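Local coordinates for diol-dehydratase (Roseburia inulinivorans, PDB 5I2A), which probably acts as a B12-independent glycyl radical lyase that eliminates water from 1,2-propanediol, at residues K569-V572 with F573-R577; A248-C251 with K252-E256; Y818-F822 with T823-K827. All coordinates share one frame; numbering follows the deposited sequence. Where two conformers were deposited one is given.

Contact 1: residues K569-V572 with F573-R577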
ATOM      1  N   LYS A 569      10.212  46.641 -16.535  1.00 24.13           N
ATOM      2  CA  LYS A 569       9.215  47.302 -17.357  1.00 24.74           C
ATOM      3  C   LYS A 569       9.567  48.773 -17.601  1.00 27.23           C
ATOM      4  O   LYS A 569       9.531  49.229 -18.741  1.00 27.60           O
ATOM      5  CB  LYS A 569       7.835  47.190 -16.718  1.00 23.00           C
ATOM      6  CG  LYS A 569       6.708  47.700 -17.584  1.00 22.82           C
ATOM      7  CD  LYS A 569       5.432  47.863 -16.772  1.00 26.99           C
ATOM      8  CE  LYS A 569       4.207  47.964 -17.674  1.00 27.80           C
ATOM      9  NZ  LYS A 569       3.056  48.583 -16.975  1.00 37.63           N
ATOM     10  N   LYS A 570       9.930  49.494 -16.543  1.00 26.56           N
ATOM     11  CA  LYS A 570      10.223  50.930 -16.632  1.00 26.16           C
ATOM     12  C   LYS A 570      11.581  51.278 -17.224  1.00 26.14           C
ATOM     13  O   LYS A 570      11.656  51.994 -18.214  1.00 29.41           O
ATOM     14  CB  LYS A 570      10.138  51.579 -15.260  1.00 24.70           C
ATOM     15  CG  LYS A 570       8.740  51.811 -14.780  1.00 33.36           C
ATOM     16  CD  LYS A 570       7.955  52.652 -15.749  1.00 37.98           C
ATOM     17  CE  LYS A 570       6.535  52.810 -15.264  1.00 42.15           C
ATOM     18  NZ  LYS A 570       5.661  53.451 -16.282  1.00 46.37           N
ATOM     19  N   LEU A 571      12.651  50.768 -16.632  1.00 27.35           N
ATOM     20  CA  LEU A 571      13.994  51.187 -17.015  1.00 24.64           C
ATOM     21  C   LEU A 571      14.541  50.494 -18.260  1.00 28.52           C
ATOM     22  O   LEU A 571      15.374  51.060 -18.951  1.00 26.93           O
ATOM     23  CB  LEU A 571      14.964  50.977 -15.855  1.00 24.39           C
ATOM     24  CG  LEU A 571      14.583  51.695 -14.567  1.00 26.92           C
ATOM     25  CD1 LEU A 571      15.701  51.581 -13.553  1.00 25.70           C
ATOM     26  CD2 LEU A 571      14.264  53.149 -14.870  1.00 32.23           C
ATOM     27  N   VAL A 572      14.086  49.281 -18.555  1.00 27.25           N
ATOM     28  CA  VAL A 572      14.613  48.584 -19.722  1.00 26.91           C
ATOM     29  C   VAL A 572      13.730  48.768 -20.967  1.00 28.22           C
ATOM     30  O   VAL A 572      14.226  49.193 -22.005  1.00 36.87           O
ATOM     31  CB  VAL A 572      14.813  47.078 -19.443  1.00 26.02           C
ATOM     32  CG1 VAL A 572      15.236  46.348 -20.709  1.00 25.37           C
ATOM     33  CG2 VAL A 572      15.854  46.872 -18.352  1.00 22.10           C
ATOM     34  N   PHE A 573      12.433  48.481 -20.865  1.00 25.89           N
ATOM     35  CA  PHE A 573      11.561  48.479 -22.049  1.00 26.68           C
ATOM     36  C   PHE A 573      10.914  49.837 -22.412  1.00 35.29           C
ATOM     37  O   PHE A 573      10.919  50.225 -23.574  1.00 35.81           O
ATOM     38  CB  PHE A 573      10.474  47.427 -21.870  1.00 28.28           C
ATOM     39  CG  PHE A 573      10.981  46.028 -22.028  1.00 31.63           C
ATOM     40  CD1 PHE A 573      11.318  45.544 -23.277  1.00 26.84           C
ATOM     41  CD2 PHE A 573      11.156  45.206 -20.929  1.00 26.24           C
ATOM     42  CE1 PHE A 573      11.804  44.266 -23.429  1.00 27.41           C
ATOM     43  CE2 PHE A 573      11.641  43.916 -21.081  1.00 24.84           C
ATOM     44  CZ  PHE A 573      11.962  43.451 -22.334  1.00 26.21           C
ATOM     45  N   GLU A 574      10.353  50.545 -21.432  1.00 29.96           N
ATOM     46  CA  GLU A 574       9.706  51.836 -21.689  1.00 31.84           C
ATOM     47  C   GLU A 574      10.691  53.001 -21.808  1.00 27.18           C
ATOM     48  O   GLU A 574      10.799  53.608 -22.855  1.00 33.34           O
ATOM     49  CB  GLU A 574       8.681  52.152 -20.597  1.00 27.17           C
ATOM     50  CG  GLU A 574       7.526  51.185 -20.576  1.00 33.11           C
ATOM     51  CD  GLU A 574       6.458  51.524 -19.550  1.00 38.12           C
ATOM     52  OE1 GLU A 574       6.555  52.573 -18.869  1.00 40.84           O
ATOM     53  OE2 GLU A 574       5.504  50.725 -19.437  1.00 37.34           O
ATOM     54  N   GLU A 575      11.407  53.298 -20.734  1.00 29.82           N
ATOM     55  CA  GLU A 575      12.285  54.459 -20.696  1.00 28.13           C
ATOM     56  C   GLU A 575      13.641  54.188 -21.325  1.00 33.89           C
ATOM     57  O   GLU A 575      14.353  55.117 -21.694  1.00 35.64           O
ATOM     58  CB  GLU A 575      12.459  54.938 -19.260  1.00 31.25           C
ATOM     59  CG  GLU A 575      11.159  55.391 -18.623  1.00 31.11           C
ATOM     60  CD  GLU A 575      11.336  55.847 -17.179  1.00 40.39           C
ATOM     61  OE1 GLU A 575      12.490  56.023 -16.740  1.00 41.91           O
ATOM     62  OE2 GLU A 575      10.316  56.023 -16.481  1.00 49.62           O
ATOM     63  N   LYS A 576      13.993  52.914 -21.436  1.00 27.42           N
ATOM     64  CA  LYS A 576      15.187  52.514 -22.160  1.00 29.75           C
ATOM     65  C   LYS A 576      16.457  53.137 -21.588  1.00 30.99           C
ATOM     66  O   LYS A 576      17.390  53.445 -22.326  1.00 34.44           O
ATOM     67  CB  LYS A 576      15.033  52.876 -23.635  1.00 35.76           C
ATOM     68  CG  LYS A 576      15.257  51.722 -24.573  1.00 44.67           C
ATOM     69  CD  LYS A 576      14.405  51.845 -25.812  1.00 37.90           C
ATOM     70  CE  LYS A 576      12.938  51.813 -25.454  1.00 43.02           C
ATOM     71  NZ  LYS A 576      12.129  51.211 -26.552  1.00 48.13           N
ATOM     72  N   ARG A 577      16.496  53.305 -20.268  1.00 29.06           N
ATOM     73  CA  ARG A 577      17.654  53.903 -19.609  1.00 30.12           C
ATOM     74  C   ARG A 577      18.733  52.877 -19.298  1.00 30.80           C
ATOM     75  O   ARG A 577      19.853  53.228 -18.956  1.00 30.47           O
ATOM     76  CB  ARG A 577      17.227  54.611 -18.328  1.00 32.02           C
ATOM     77  CG  ARG A 577      16.148  55.658 -18.548  1.00 36.44           C
ATOM     78  CD  ARG A 577      15.736  56.311 -17.245  1.00 39.21           C
ATOM     79  NE  ARG A 577      16.870  56.915 -16.557  1.00 39.94           N
ATOM     80  CZ  ARG A 577      16.857  57.272 -15.276  1.00 47.90           C
ATOM     81  NH1 ARG A 577      15.773  57.072 -14.533  1.00 48.30           N
ATOM     82  NH2 ARG A 577      17.939  57.813 -14.734  1.00 47.72           N
TER
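One face of the Phe573 ring carries Val572 CG1, 4.2 Å above the plane and offset toward the rim. A second flat group, the Glu574 carboxylate, is met by a different lysine at each oxygen. Lys570 NZ donates to Glu574 OE1 at 2.9 Å, a salt bridge on the syn side, 19° out of the carboxylate plane. Lys569 brings its methylene chain instead: CE lies 3.5 Å from Glu574 OE2, while NZ is too far from that oxygen for a salt bridge. Lys570 reaches its partner because its chain bends at chi2 (-57°), whereas Lys569 runs out extended. Glu662, at the start of helix 661-678, makes salt bridges with both ammonium groups.

The backbone here is unwinding at the end of helix 558-574. Glu574 N to Lys569 O (3.1 Å) and Glu575 N to Lys570 O (2.8 Å) are i to i+5 bonds, the wider turns of a pi-helix. Lys576 then takes positive phi, and Arg577 N makes a weak bond to Leu571 O at 2.8 Å. Buried Val572 packs on Met580 and Leu583 of helix 580-588, so the apolar side of the turn joins the next helix. On the polar side, the two lysines set between Glu574 and Glu662 probably offset the negative charge of both carboxylates and tie the helix end electrostatically to helix 661-678.

Contact 2: residues A248-C251 with K252-E256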
ATOM      1  N   ALA A 248      -3.184  12.713  40.822  1.00 23.65           N
ATOM      2  CA  ALA A 248      -3.457  11.281  40.725  1.00 23.30           C
ATOM      3  C   ALA A 248      -4.924  11.005  40.440  1.00 23.28           C
ATOM      4  O   ALA A 248      -5.239  10.157  39.611  1.00 25.08           O
ATOM      5  CB  ALA A 248      -3.024  10.558  41.996  1.00 23.38           C
ATOM      6  N   ARG A 249      -5.826  11.720  41.110  1.00 23.46           N
ATOM      7  CA  ARG A 249      -7.258  11.536  40.865  1.00 25.06           C
ATOM      8  C   ARG A 249      -7.628  11.960  39.443  1.00 22.99           C
ATOM      9  O   ARG A 249      -8.413  11.291  38.773  1.00 22.54           O
ATOM     10  CB  ARG A 249      -8.112  12.324  41.879  1.00 24.48           C
ATOM     11  CG  ARG A 249      -8.057  11.769  43.315  1.00 34.93           C
ATOM     12  CD  ARG A 249      -9.108  12.406  44.242  1.00 31.69           C
ATOM     13  NE  ARG A 249      -9.012  13.864  44.260  1.00 34.12           N
ATOM     14  CZ  ARG A 249      -8.232  14.561  45.083  1.00 36.79           C
ATOM     15  NH1 ARG A 249      -7.476  13.937  45.980  1.00 37.32           N
ATOM     16  NH2 ARG A 249      -8.208  15.887  45.006  1.00 36.60           N
ATOM     17  N   VAL A 250      -7.065  13.072  38.993  1.00 22.50           N
ATOM     18  CA  VAL A 250      -7.370  13.593  37.663  1.00 18.62           C
ATOM     19  C   VAL A 250      -6.902  12.611  36.570  1.00 15.23           C
ATOM     20  O   VAL A 250      -7.656  12.273  35.668  1.00 18.61           O
ATOM     21  CB  VAL A 250      -6.721  14.977  37.450  1.00 19.13           C
ATOM     22  CG1 VAL A 250      -6.711  15.339  35.975  1.00 19.01           C
ATOM     23  CG2 VAL A 250      -7.458  16.038  38.270  1.00 19.19           C
ATOM     24  N   CYS A 251      -5.669  12.137  36.683  1.00 19.13           N
ATOM     25  CA  CYS A 251      -5.093  11.285  35.645  1.00 20.03           C
ATOM     26  C   CYS A 251      -5.709   9.887  35.592  1.00 23.17           C
ATOM     27  O   CYS A 251      -5.565   9.186  34.588  1.00 20.98           O
ATOM     28  CB  CYS A 251      -3.587  11.175  35.823  1.00 13.17           C
ATOM     29  SG  CYS A 251      -2.711  12.737  35.523  1.00 19.80           S
ATOM     30  N   LYS A 252      -6.389   9.479  36.662  1.00 19.79           N
ATOM     31  CA  LYS A 252      -7.151   8.234  36.633  1.00 18.76           C
ATOM     32  C   LYS A 252      -8.465   8.389  35.883  1.00 18.45           C
ATOM     33  O   LYS A 252      -9.057   7.400  35.481  1.00 21.41           O
ATOM     34  CB  LYS A 252      -7.456   7.727  38.044  1.00 25.82           C
ATOM     35  CG  LYS A 252      -6.302   7.089  38.781  1.00 25.88           C
ATOM     36  CD  LYS A 252      -6.790   6.644  40.162  1.00 32.07           C
ATOM     37  CE  LYS A 252      -5.649   6.433  41.132  1.00 34.29           C
ATOM     38  NZ  LYS A 252      -4.891   5.181  40.855  1.00 48.48           N
ATOM     39  N   ASN A 253      -8.933   9.625  35.714  0.58 17.32           N
ATOM     40  CA  ASN A 253     -10.201   9.852  35.024  0.58 18.99           C
ATOM     41  C   ASN A 253     -10.032  10.286  33.570  0.58 18.96           C
ATOM     42  O   ASN A 253     -10.808   9.871  32.712  0.58 20.68           O
ATOM     43  CB  ASN A 253     -11.051  10.894  35.762  0.58 19.59           C
ATOM     44  CG  ASN A 253     -12.540  10.758  35.454  0.58 19.94           C
ATOM     45  OD1 ASN A 253     -13.134   9.708  35.712  0.58 23.67           O
ATOM     46  ND2 ASN A 253     -13.155  11.822  34.928  0.58 19.07           N
ATOM     47  N   VAL A 254      -9.041  11.127  33.290  1.00 17.05           N
ATOM     48  CA  VAL A 254      -8.891  11.655  31.932  1.00 18.39           C
ATOM     49  C   VAL A 254      -7.535  11.267  31.328  1.00 18.67           C
ATOM     50  O   VAL A 254      -6.542  11.149  32.027  1.00 17.19           O
ATOM     51  CB  VAL A 254      -9.090  13.204  31.881  1.00 17.46           C
ATOM     52  CG1 VAL A 254     -10.522  13.581  32.257  1.00 17.97           C
ATOM     53  CG2 VAL A 254      -8.087  13.928  32.755  1.00 18.19           C
ATOM     54  N   PRO A 255      -7.496  11.062  30.007  1.00 15.52           N
ATOM     55  CA  PRO A 255      -8.586  11.303  29.068  1.00 18.18           C
ATOM     56  C   PRO A 255      -9.475  10.082  28.791  1.00 17.08           C
ATOM     57  O   PRO A 255     -10.233  10.127  27.829  1.00 16.73           O
ATOM     58  CB  PRO A 255      -7.837  11.724  27.806  1.00 16.67           C
ATOM     59  CG  PRO A 255      -6.621  10.903  27.849  1.00 17.68           C
ATOM     60  CD  PRO A 255      -6.254  10.711  29.299  1.00 14.62           C
ATOM     61  N   GLU A 256      -9.412   9.043  29.616  1.00 18.05           N
ATOM     62  CA  GLU A 256     -10.281   7.884  29.412  1.00 18.92           C
ATOM     63  C   GLU A 256     -11.758   8.279  29.427  1.00 22.00           C
ATOM     64  O   GLU A 256     -12.528   7.880  28.548  1.00 18.96           O
ATOM     65  CB  GLU A 256     -10.029   6.790  30.462  1.00 18.25           C
ATOM     66  CG  GLU A 256     -11.055   5.635  30.355  1.00 18.49           C
ATOM     67  CD  GLU A 256     -10.664   4.393  31.127  1.00 24.61           C
ATOM     68  OE1 GLU A 256      -9.846   4.486  32.070  1.00 21.46           O
ATOM     69  OE2 GLU A 256     -11.169   3.312  30.776  1.00 24.37           O
TER
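Val250 CG1 and Val254 CG2 meet at 3.8 Å, the two side chains crossing at a slant one turn apart where helix 238-253 runs out. Val254 has CG1 anti to its carbonyl carbon, which leaves CG2 between nitrogen and carbonyl carbon, and from there this methyl reaches both Val250 CG1 and Val250 O, the latter at 3.4 Å.

That carbonyl accepts two backbone bonds. Val254 N arrives almost in line with C=O at 3.0 Å, an alpha-helical bond; Asn253 N comes from above the carbonyl plane at 2.9 Å, in the i to i+3 spacing of a tightening 3-10 turn.

Lys252 lies back along the helix, its CG 3.4 Å from Ala248 O, the same oxygen that accepts Lys252 N at 3.2 Å. Its chain stays extended until the bend at chi4 (-74°), and NZ ends in a salt bridge with Glu229 of helix 200-233. In the conformer given, one of two deposited, Asn253 ND2 hydrogen-bonds Glu264 of helix 262-279. A cis peptide before Pro255 follows. The polar side chains of the final turn thus probably tie it to two neighbouring helices, the asparagine link resting on that one conformer, while Val250 O, with two backbone donors, closes the turn itself.

Contact 3: residues Y818-F822 with T823-K827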
ATOM      1  N   TYR A 818       4.778  33.393  14.209  1.00 11.79           N
ATOM      2  CA  TYR A 818       5.151  32.883  15.523  1.00 10.84           C
ATOM      3  C   TYR A 818       6.108  33.843  16.189  1.00 11.74           C
ATOM      4  O   TYR A 818       6.731  34.658  15.521  1.00 13.20           O
ATOM      5  CB  TYR A 818       5.809  31.496  15.441  1.00 11.18           C
ATOM      6  CG  TYR A 818       7.207  31.476  14.842  1.00 13.70           C
ATOM      7  CD1 TYR A 818       7.408  31.708  13.483  1.00 12.79           C
ATOM      8  CD2 TYR A 818       8.325  31.200  15.631  1.00 10.81           C
ATOM      9  CE1 TYR A 818       8.687  31.660  12.916  1.00 10.45           C
ATOM     10  CE2 TYR A 818       9.614  31.158  15.078  1.00 12.56           C
ATOM     11  CZ  TYR A 818       9.788  31.377  13.722  1.00 15.85           C
ATOM     12  OH  TYR A 818      11.050  31.336  13.165  1.00 15.57           O
ATOM     13  N   SER A 819       6.227  33.715  17.502  1.00 12.81           N
ATOM     14  CA  SER A 819       7.141  34.532  18.280  1.00 12.66           C
ATOM     15  C   SER A 819       8.274  33.671  18.794  1.00 15.20           C
ATOM     16  O   SER A 819       8.152  32.451  18.865  1.00 12.79           O
ATOM     17  CB  SER A 819       6.404  35.204  19.438  1.00 11.77           C
ATOM     18  OG  SER A 819       5.398  36.077  18.936  1.00 12.91           O
ATOM     19  N   ALA A 820       9.382  34.307  19.149  1.00 13.63           N
ATOM     20  CA  ALA A 820      10.536  33.578  19.626  1.00 13.11           C
ATOM     21  C   ALA A 820      11.394  34.449  20.541  1.00 14.98           C
ATOM     22  O   ALA A 820      11.291  35.682  20.528  1.00 13.90           O
ATOM     23  CB  ALA A 820      11.354  33.067  18.448  1.00 13.52           C
ATOM     24  N   LEU A 821      12.217  33.800  21.352  1.00 12.94           N
ATOM     25  CA  LEU A 821      13.186  34.516  22.167  1.00 13.87           C
ATOM     26  C   LEU A 821      14.285  35.052  21.247  1.00 14.55           C
ATOM     27  O   LEU A 821      14.941  34.287  20.536  1.00 12.94           O
ATOM     28  CB  LEU A 821      13.751  33.597  23.259  1.00 13.86           C
ATOM     29  CG  LEU A 821      12.750  33.290  24.381  1.00 15.31           C
ATOM     30  CD1 LEU A 821      13.165  32.066  25.158  1.00 15.71           C
ATOM     31  CD2 LEU A 821      12.638  34.508  25.316  1.00 15.81           C
ATOM     32  N   PHE A 822      14.444  36.368  21.239  1.00 13.89           N
ATOM     33  CA  PHE A 822      15.375  37.053  20.333  1.00 11.95           C
ATOM     34  C   PHE A 822      16.798  36.529  20.417  1.00 16.32           C
ATOM     35  O   PHE A 822      17.465  36.358  19.391  1.00 14.20           O
ATOM     36  CB  PHE A 822      15.382  38.559  20.614  1.00 13.78           C
ATOM     37  CG  PHE A 822      16.170  39.364  19.609  1.00 13.16           C
ATOM     38  CD1 PHE A 822      15.705  39.543  18.322  1.00 15.07           C
ATOM     39  CD2 PHE A 822      17.380  39.933  19.958  1.00 15.49           C
ATOM     40  CE1 PHE A 822      16.425  40.285  17.393  1.00 14.11           C
ATOM     41  CE2 PHE A 822      18.103  40.677  19.042  1.00 16.27           C
ATOM     42  CZ  PHE A 822      17.628  40.852  17.756  1.00 15.05           C
ATOM     43  N   THR A 823      17.272  36.284  21.636  1.00 14.14           N
ATOM     44  CA  THR A 823      18.653  35.854  21.788  1.00 15.33           C
ATOM     45  C   THR A 823      18.814  34.352  21.521  1.00 20.16           C
ATOM     46  O   THR A 823      19.907  33.838  21.654  1.00 20.06           O
ATOM     47  CB  THR A 823      19.239  36.184  23.195  1.00 15.49           C
ATOM     48  OG1 THR A 823      18.513  35.490  24.213  1.00 17.39           O
ATOM     49  CG2 THR A 823      19.188  37.685  23.472  1.00 16.34           C
ATOM     50  N   THR A 824      17.743  33.646  21.149  1.00 18.40           N
ATOM     51  CA  THR A 824      17.911  32.267  20.669  1.00 18.90           C
ATOM     52  C   THR A 824      17.976  32.231  19.144  1.00 17.53           C
ATOM     53  O   THR A 824      18.097  31.169  18.549  1.00 19.25           O
ATOM     54  CB  THR A 824      16.776  31.309  21.127  1.00 17.43           C
ATOM     55  OG1 THR A 824      15.537  31.677  20.503  1.00 19.46           O
ATOM     56  CG2 THR A 824      16.621  31.323  22.640  1.00 14.99           C
ATOM     57  N   LEU A 825      17.873  33.391  18.516  1.00 14.86           N
ATOM     58  CA  LEU A 825      17.940  33.474  17.066  1.00 15.68           C
ATOM     59  C   LEU A 825      19.358  33.804  16.606  1.00 21.24           C
ATOM     60  O   LEU A 825      20.092  34.511  17.305  1.00 16.74           O
ATOM     61  CB  LEU A 825      16.963  34.529  16.549  1.00 13.17           C
ATOM     62  CG  LEU A 825      15.510  34.357  16.993  1.00 16.01           C
ATOM     63  CD1 LEU A 825      14.625  35.407  16.347  1.00 12.71           C
ATOM     64  CD2 LEU A 825      14.989  32.941  16.670  1.00 15.01           C
ATOM     65  N   SER A 826      19.730  33.311  15.426  1.00 17.58           N
ATOM     66  CA  SER A 826      21.055  33.557  14.865  1.00 16.55           C
ATOM     67  C   SER A 826      21.188  35.005  14.431  1.00 18.48           C
ATOM     68  O   SER A 826      20.189  35.694  14.221  1.00 17.89           O
ATOM     69  CB  SER A 826      21.321  32.647  13.663  1.00 16.32           C
ATOM     70  OG  SER A 826      20.590  33.100  12.536  1.00 18.14           O
ATOM     71  N   LYS A 827      22.428  35.456  14.265  1.00 17.53           N
ATOM     72  CA  LYS A 827      22.678  36.830  13.848  1.00 15.76           C
ATOM     73  C   LYS A 827      21.981  37.189  12.532  1.00 16.48           C
ATOM     74  O   LYS A 827      21.425  38.281  12.394  1.00 16.99           O
ATOM     75  CB  LYS A 827      24.180  37.088  13.706  1.00 17.66           C
ATOM     76  CG  LYS A 827      24.466  38.499  13.241  1.00 23.16           C
ATOM     77  CD  LYS A 827      25.949  38.776  13.063  1.00 30.00           C
ATOM     78  CE  LYS A 827      26.148  40.071  12.272  1.00 36.67           C
ATOM     79  NZ  LYS A 827      25.320  41.187  12.839  1.00 29.61           N
TER
HETATM   80  O   HOH W   1      12.816  30.804  21.253  1.00 13.00           O
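Leu821 O is gripped twice by Thr824, through its backbone N and its hydroxyl, in a type I beta turn (821-824) that ends the second strand of a beta-hairpin, 812-814 with 819-821. Thr824 OG1 donates at 2.7 Å in the carbonyl plane, on a lone pair; Thr824 N comes from above that plane at 2.9 Å. The hydroxyl gets there because OG1 sits between the backbone nitrogen and the carbonyl carbon (chi1 67°), which also lays Thr824 CG2 against Leu821 CB at 3.7 Å. The 3-10 winding carries on one residue further, with Leu825 N bonding Phe822 O at 3.1 Å. Leu825 turns its side chain back toward the strand, CD2 touching Ala820 CB at 4.0 Å.

In the next shell, Phe822 O also accepts from Gln830 NE2 of helix 827-835, for which Ser826 is the N-cap residue. The Phe822 ring is buried against helices 795-803 and 827-835, and Leu825 packs on Val813 of the partner strand and on Ile833. The turn and the short link after it lead from the hairpin to the last helix, 827-835. Gly817, the predicted radical site, lies in the loop joining the two strands, just ahead of this segment.

One ordered water bridges strand and turn: it accepts from Leu821 N at 3.1 Å and donates to Thr824 OG1 at 3.0 Å.

How the contacts relate
Along the chain the order is contact 2, contact 1, contact 3. Contacts 1 and 2 each end a helix, 558-574 and 238-253, within the pyruvate formate lyase-like part of the chain, yet they lie on opposite sides of the chain's centre, with their own centres about 71 Å apart. Contact 3 sits deeper, about 15 Å from the chain's centre, with its centre about 42 Å from that of contact 1 and 37 Å from that of contact 2. It shares no helix or strand with them, and no two contacts touch. The two peripheral helix ends therefore belong to the outer helical packing, while contact 3 takes in the second strand of the hairpin whose loop holds the predicted glycyl radical position and the turn that leaves it.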